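Long-range contact in metallopeptidase containing co-catalytic metalloactive site (Shewanella denitrificans OS217, PDB 3B2Y), which is a putative zinc-dependent metallopeptidase of the M14 family, probably acting as a carboxypeptidase or as a hydrolase of ester bonds: residues D65-S73 and M264-A272. Residues are numbered along the deposited sequence; the frame is centred on the assembly and turned at random.
Sequences DLPSLLISS and MGQFIAHCA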
ATOM      1  N   ASP A  65      19.091   4.149 -15.061  1.00 42.98           N
ATOM      2  CA  ASP A  65      18.831   3.005 -15.926  1.00 43.11           C
ATOM      3  C   ASP A  65      17.882   1.949 -15.354  1.00 38.63           C
ATOM      4  O   ASP A  65      17.546   1.005 -16.081  1.00 38.23           O
ATOM      5  CB  ASP A  65      20.160   2.332 -16.298  1.00 45.93           C
ATOM      6  CG  ASP A  65      21.019   2.007 -15.067  1.00 56.91           C
ATOM      7  OD1 ASP A  65      21.091   2.854 -14.152  1.00 61.76           O
ATOM      8  OD2 ASP A  65      21.630   0.915 -15.019  1.00 72.06           O
ATOM      9  N   LEU A  66      17.437   2.105 -14.088  1.00 30.75           N
ATOM     10  CA  LEU A  66      16.610   1.087 -13.404  1.00 29.46           C
ATOM     11  C   LEU A  66      15.198   1.660 -13.230  1.00 30.74           C
ATOM     12  O   LEU A  66      15.067   2.870 -13.073  1.00 33.20           O
ATOM     13  CB  LEU A  66      17.187   0.715 -12.037  1.00 31.24           C
ATOM     14  CG  LEU A  66      18.607   0.125 -11.944  1.00 29.44           C
ATOM     15  CD1 LEU A  66      18.949  -0.131 -10.465  1.00 32.21           C
ATOM     16  CD2 LEU A  66      18.740  -1.159 -12.836  1.00 34.46           C
ATOM     17  N   PRO A  67      14.136   0.812 -13.312  1.00 32.04           N
ATOM     18  CA  PRO A  67      12.837   1.385 -13.074  1.00 28.94           C
ATOM     19  C   PRO A  67      12.665   1.825 -11.618  1.00 32.19           C
ATOM     20  O   PRO A  67      13.309   1.295 -10.703  1.00 31.54           O
ATOM     21  CB  PRO A  67      11.874   0.249 -13.443  1.00 34.25           C
ATOM     22  CG  PRO A  67      12.686  -1.014 -13.251  1.00 36.34           C
ATOM     23  CD  PRO A  67      14.063  -0.630 -13.620  1.00 29.58           C
ATOM     24  N   SER A  68      11.788   2.792 -11.420  1.00 29.25           N
ATOM     25  CA  SER A  68      11.519   3.328 -10.095  1.00 29.69           C
ATOM     26  C   SER A  68      10.093   2.958  -9.740  1.00 28.51           C
ATOM     27  O   SER A  68       9.159   3.333 -10.423  1.00 30.43           O
ATOM     28  CB  SER A  68      11.680   4.847 -10.053  1.00 32.58           C
ATOM     29  OG  SER A  68      13.031   5.256 -10.303  1.00 31.39           O
ATOM     30  N   LEU A  69       9.965   2.223  -8.642  1.00 26.35           N
ATOM     31  CA  LEU A  69       8.694   1.689  -8.199  1.00 24.91           C
ATOM     32  C   LEU A  69       8.542   2.100  -6.738  1.00 22.96           C
ATOM     33  O   LEU A  69       9.549   2.188  -5.994  1.00 27.19           O
ATOM     34  CB  LEU A  69       8.622   0.177  -8.268  1.00 24.48           C
ATOM     35  CG  LEU A  69       8.914  -0.530  -9.574  1.00 29.55           C
ATOM     36  CD1 LEU A  69       8.812  -2.050  -9.316  1.00 27.74           C
ATOM     37  CD2 LEU A  69       8.004  -0.085 -10.695  1.00 28.33           C
ATOM     38  N   LEU A  70       7.317   2.387  -6.386  1.00 23.60           N
ATOM     39  CA  LEU A  70       6.885   2.727  -5.060  1.00 26.28           C
ATOM     40  C   LEU A  70       5.842   1.726  -4.593  1.00 25.69           C
ATOM     41  O   LEU A  70       4.883   1.462  -5.288  1.00 28.07           O
ATOM     42  CB  LEU A  70       6.335   4.151  -5.056  1.00 24.96           C
ATOM     43  CG  LEU A  70       5.763   4.670  -3.722  1.00 28.50           C
ATOM     44  CD1 LEU A  70       6.873   4.709  -2.655  1.00 29.55           C
ATOM     45  CD2 LEU A  70       5.123   6.070  -3.943  1.00 28.65           C
ATOM     46  N   ILE A  71       5.954   1.248  -3.356  1.00 26.36           N
ATOM     47  CA  ILE A  71       4.893   0.490  -2.701  1.00 26.22           C
ATOM     48  C   ILE A  71       4.574   1.226  -1.387  1.00 26.24           C
ATOM     49  O   ILE A  71       5.488   1.656  -0.660  1.00 29.00           O
ATOM     50  CB  ILE A  71       5.320  -0.975  -2.336  1.00 29.88           C
ATOM     51  CG1 ILE A  71       5.778  -1.733  -3.574  1.00 28.56           C
ATOM     52  CG2 ILE A  71       4.172  -1.769  -1.697  1.00 36.82           C
ATOM     53  CD1 ILE A  71       6.526  -3.040  -3.209  1.00 32.61           C
ATOM     54  N   SER A  72       3.285   1.481  -1.197  1.00 28.93           N
ATOM     55  CA  SER A  72       2.799   2.166  -0.037  1.00 30.46           C
ATOM     56  C   SER A  72       1.684   1.380   0.637  1.00 31.56           C
ATOM     57  O   SER A  72       0.988   0.565   0.038  1.00 30.32           O
ATOM     58  CB  SER A  72       2.292   3.558  -0.418  1.00 32.98           C
ATOM     59  OG  SER A  72       1.203   3.452  -1.344  1.00 40.08           O
ATOM     60  N   SER A  73       1.487   1.666   1.911  0.50 31.04           N
ATOM     61  CA  SER A  73       0.373   1.070   2.628  0.50 28.88           C
ATOM     62  C   SER A  73       0.104   1.890   3.859  0.50 25.21           C
ATOM     63  O   SER A  73       0.738   2.954   4.069  0.50 27.78           O
ATOM     64  CB  SER A  73       0.704  -0.368   3.008  0.50 29.03           C
ATOM     65  OG  SER A  73      -0.431  -1.081   3.472  0.50 31.10           O
HETATM   66  N   MSE A 264       2.691  -7.749  -3.831  1.00 28.53           N
HETATM   67  CA  MSE A 264       3.904  -6.971  -3.918  1.00 30.40           C
HETATM   68  C   MSE A 264       4.968  -7.692  -4.748  1.00 31.54           C
HETATM   69  O   MSE A 264       5.687  -7.074  -5.521  1.00 29.45           O
HETATM   70  CB  MSE A 264       4.419  -6.651  -2.507  1.00 28.21           C
HETATM   71  CG  MSE A 264       3.623  -5.659  -1.784  1.00 28.72           C
HETATM   72 SE   MSE A 264       4.234  -5.481   0.071  0.75 38.50          SE
HETATM   73  CE  MSE A 264       2.607  -4.740   0.885  1.00 42.75           C
ATOM     74  N   GLY A 265       5.066  -9.010  -4.588  1.00 31.74           N
ATOM     75  CA  GLY A 265       6.011  -9.805  -5.333  1.00 32.74           C
ATOM     76  C   GLY A 265       5.668  -9.830  -6.799  1.00 32.48           C
ATOM     77  O   GLY A 265       6.551  -9.754  -7.640  1.00 33.18           O
ATOM     78  N   GLN A 266       4.372  -9.926  -7.100  1.00 29.49           N
ATOM     79  CA  GLN A 266       3.896  -9.893  -8.511  1.00 30.74           C
ATOM     80  C   GLN A 266       4.108  -8.513  -9.147  1.00 29.42           C
ATOM     81  O   GLN A 266       4.407  -8.392 -10.375  1.00 28.21           O
ATOM     82  CB  GLN A 266       2.420 -10.305  -8.552  1.00 27.41           C
ATOM     83  CG  GLN A 266       1.774 -10.270  -9.956  1.00 30.34           C
ATOM     84  CD  GLN A 266       2.540 -11.029 -10.957  1.00 36.59           C
ATOM     85  OE1 GLN A 266       3.062 -12.090 -10.655  1.00 41.67           O
ATOM     86  NE2 GLN A 266       2.630 -10.504 -12.177  1.00 44.74           N
ATOM     87  N   PHE A 267       3.946  -7.457  -8.353  1.00 29.32           N
ATOM     88  CA  PHE A 267       4.098  -6.075  -8.882  1.00 28.30           C
ATOM     89  C   PHE A 267       5.550  -5.906  -9.373  1.00 31.04           C
ATOM     90  O   PHE A 267       5.823  -5.440 -10.476  1.00 31.51           O
ATOM     91  CB  PHE A 267       3.724  -5.102  -7.746  1.00 30.17           C
ATOM     92  CG  PHE A 267       4.100  -3.668  -7.978  1.00 29.58           C
ATOM     93  CD1 PHE A 267       3.439  -2.887  -8.921  1.00 34.19           C
ATOM     94  CD2 PHE A 267       5.077  -3.066  -7.230  1.00 32.67           C
ATOM     95  CE1 PHE A 267       3.784  -1.519  -9.092  1.00 28.11           C
ATOM     96  CE2 PHE A 267       5.397  -1.728  -7.415  1.00 31.80           C
ATOM     97  CZ  PHE A 267       4.771  -0.982  -8.365  1.00 30.65           C
ATOM     98  N   ILE A 268       6.465  -6.334  -8.532  1.00 28.03           N
ATOM     99  CA  ILE A 268       7.905  -6.328  -8.814  1.00 33.22           C
ATOM    100  C   ILE A 268       8.275  -7.258  -9.959  1.00 30.36           C
ATOM    101  O   ILE A 268       9.025  -6.861 -10.823  1.00 29.98           O
ATOM    102  CB  ILE A 268       8.733  -6.683  -7.572  1.00 31.61           C
ATOM    103  CG1 ILE A 268       8.709  -5.545  -6.534  1.00 36.15           C
ATOM    104  CG2 ILE A 268      10.223  -6.974  -7.956  1.00 37.48           C
ATOM    105  CD1 ILE A 268       9.926  -5.611  -5.627  1.00 58.40           C
ATOM    106  N   ALA A 269       7.704  -8.466 -10.001  1.00 30.57           N
ATOM    107  CA  ALA A 269       7.917  -9.353 -11.137  1.00 31.51           C
ATOM    108  C   ALA A 269       7.495  -8.749 -12.501  1.00 31.13           C
ATOM    109  O   ALA A 269       8.124  -9.023 -13.533  1.00 31.46           O
ATOM    110  CB  ALA A 269       7.213 -10.695 -10.936  1.00 30.62           C
ATOM    111  N   HIS A 270       6.418  -7.971 -12.514  1.00 27.46           N
ATOM    112  CA  HIS A 270       5.887  -7.400 -13.765  1.00 25.05           C
ATOM    113  C   HIS A 270       6.675  -6.196 -14.160  1.00 28.28           C
ATOM    114  O   HIS A 270       7.055  -6.057 -15.309  1.00 27.93           O
ATOM    115  CB  HIS A 270       4.411  -7.002 -13.637  1.00 27.73           C
ATOM    116  CG  HIS A 270       3.824  -6.589 -14.942  1.00 30.37           C
ATOM    117  ND1 HIS A 270       3.859  -5.295 -15.403  1.00 35.60           N
ATOM    118  CD2 HIS A 270       3.263  -7.322 -15.918  1.00 31.57           C
ATOM    119  CE1 HIS A 270       3.326  -5.247 -16.607  1.00 31.15           C
ATOM    120  NE2 HIS A 270       2.933  -6.460 -16.931  1.00 39.63           N
ATOM    121  N   CYS A 271       6.991  -5.372 -13.151  1.00 31.06           N
ATOM    122  CA  CYS A 271       7.555  -4.034 -13.357  1.00 30.14           C
ATOM    123  C   CYS A 271       9.067  -3.974 -13.314  1.00 35.86           C
ATOM    124  O   CYS A 271       9.659  -3.038 -13.848  1.00 41.38           O
ATOM    125  CB  CYS A 271       6.988  -3.067 -12.331  1.00 29.68           C
ATOM    126  SG  CYS A 271       5.212  -2.779 -12.551  1.00 38.89           S
ATOM    127  N   ALA A 272       9.706  -4.957 -12.667  1.00 34.33           N
ATOM    128  CA  ALA A 272      11.153  -5.032 -12.699  1.00 32.85           C
ATOM    129  C   ALA A 272      11.518  -6.469 -12.963  1.00 34.81           C
ATOM    130  O   ALA A 272      12.005  -7.136 -12.072  1.00 36.84           O
ATOM    131  CB  ALA A 272      11.750  -4.535 -11.375  1.00 33.15           C
TER
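Ala272 N donates a hydrogen bond to Ile268 O over 2.7 Å, carrying the helical bonding to the residue that first leaves helical torsions; this bond is internal to the helix. Ala272 O accepts a hydrogen bond from Arg100 NE. Ala272 CB lies 4.1 Å from Pro67 CG. Between the segments the side chains meet by apolar contact, with Pro67 CG also against Cys271 O. Leu69 and Ile71, alternate residues of strand 68-73, both point at the helix. The branched end of Leu69 sits on Cys271, CD2 lying 3.5 Å from its CB, while Leu69 CB meets Phe267 CE2 at 3.8 Å. Phe267 has CG anti to its backbone N (chi1 167°), and its ring is sent toward the strand, where it lies obliquely alongside Ile71, the two side chains pointing opposite ways, and also reaches Leu167 of the adjacent strand. Ile71 divides its branches: CG1 is 3.9 Å from Phe267 CE2, and CG2 is 3.9 Å from CG of Met264, a selenomethionine. Replacing Ile71 by alanine removes both branches and would probably leave a gap between the Phe267 ring and Met264 CG. The axes of strand 68-73 and helix 264-271 approach to 10.3 Å and run antiparallel (168°), packing C-terminal helix 253-271 on the central mixed sheet, as in the α/β fold of M14 peptidases.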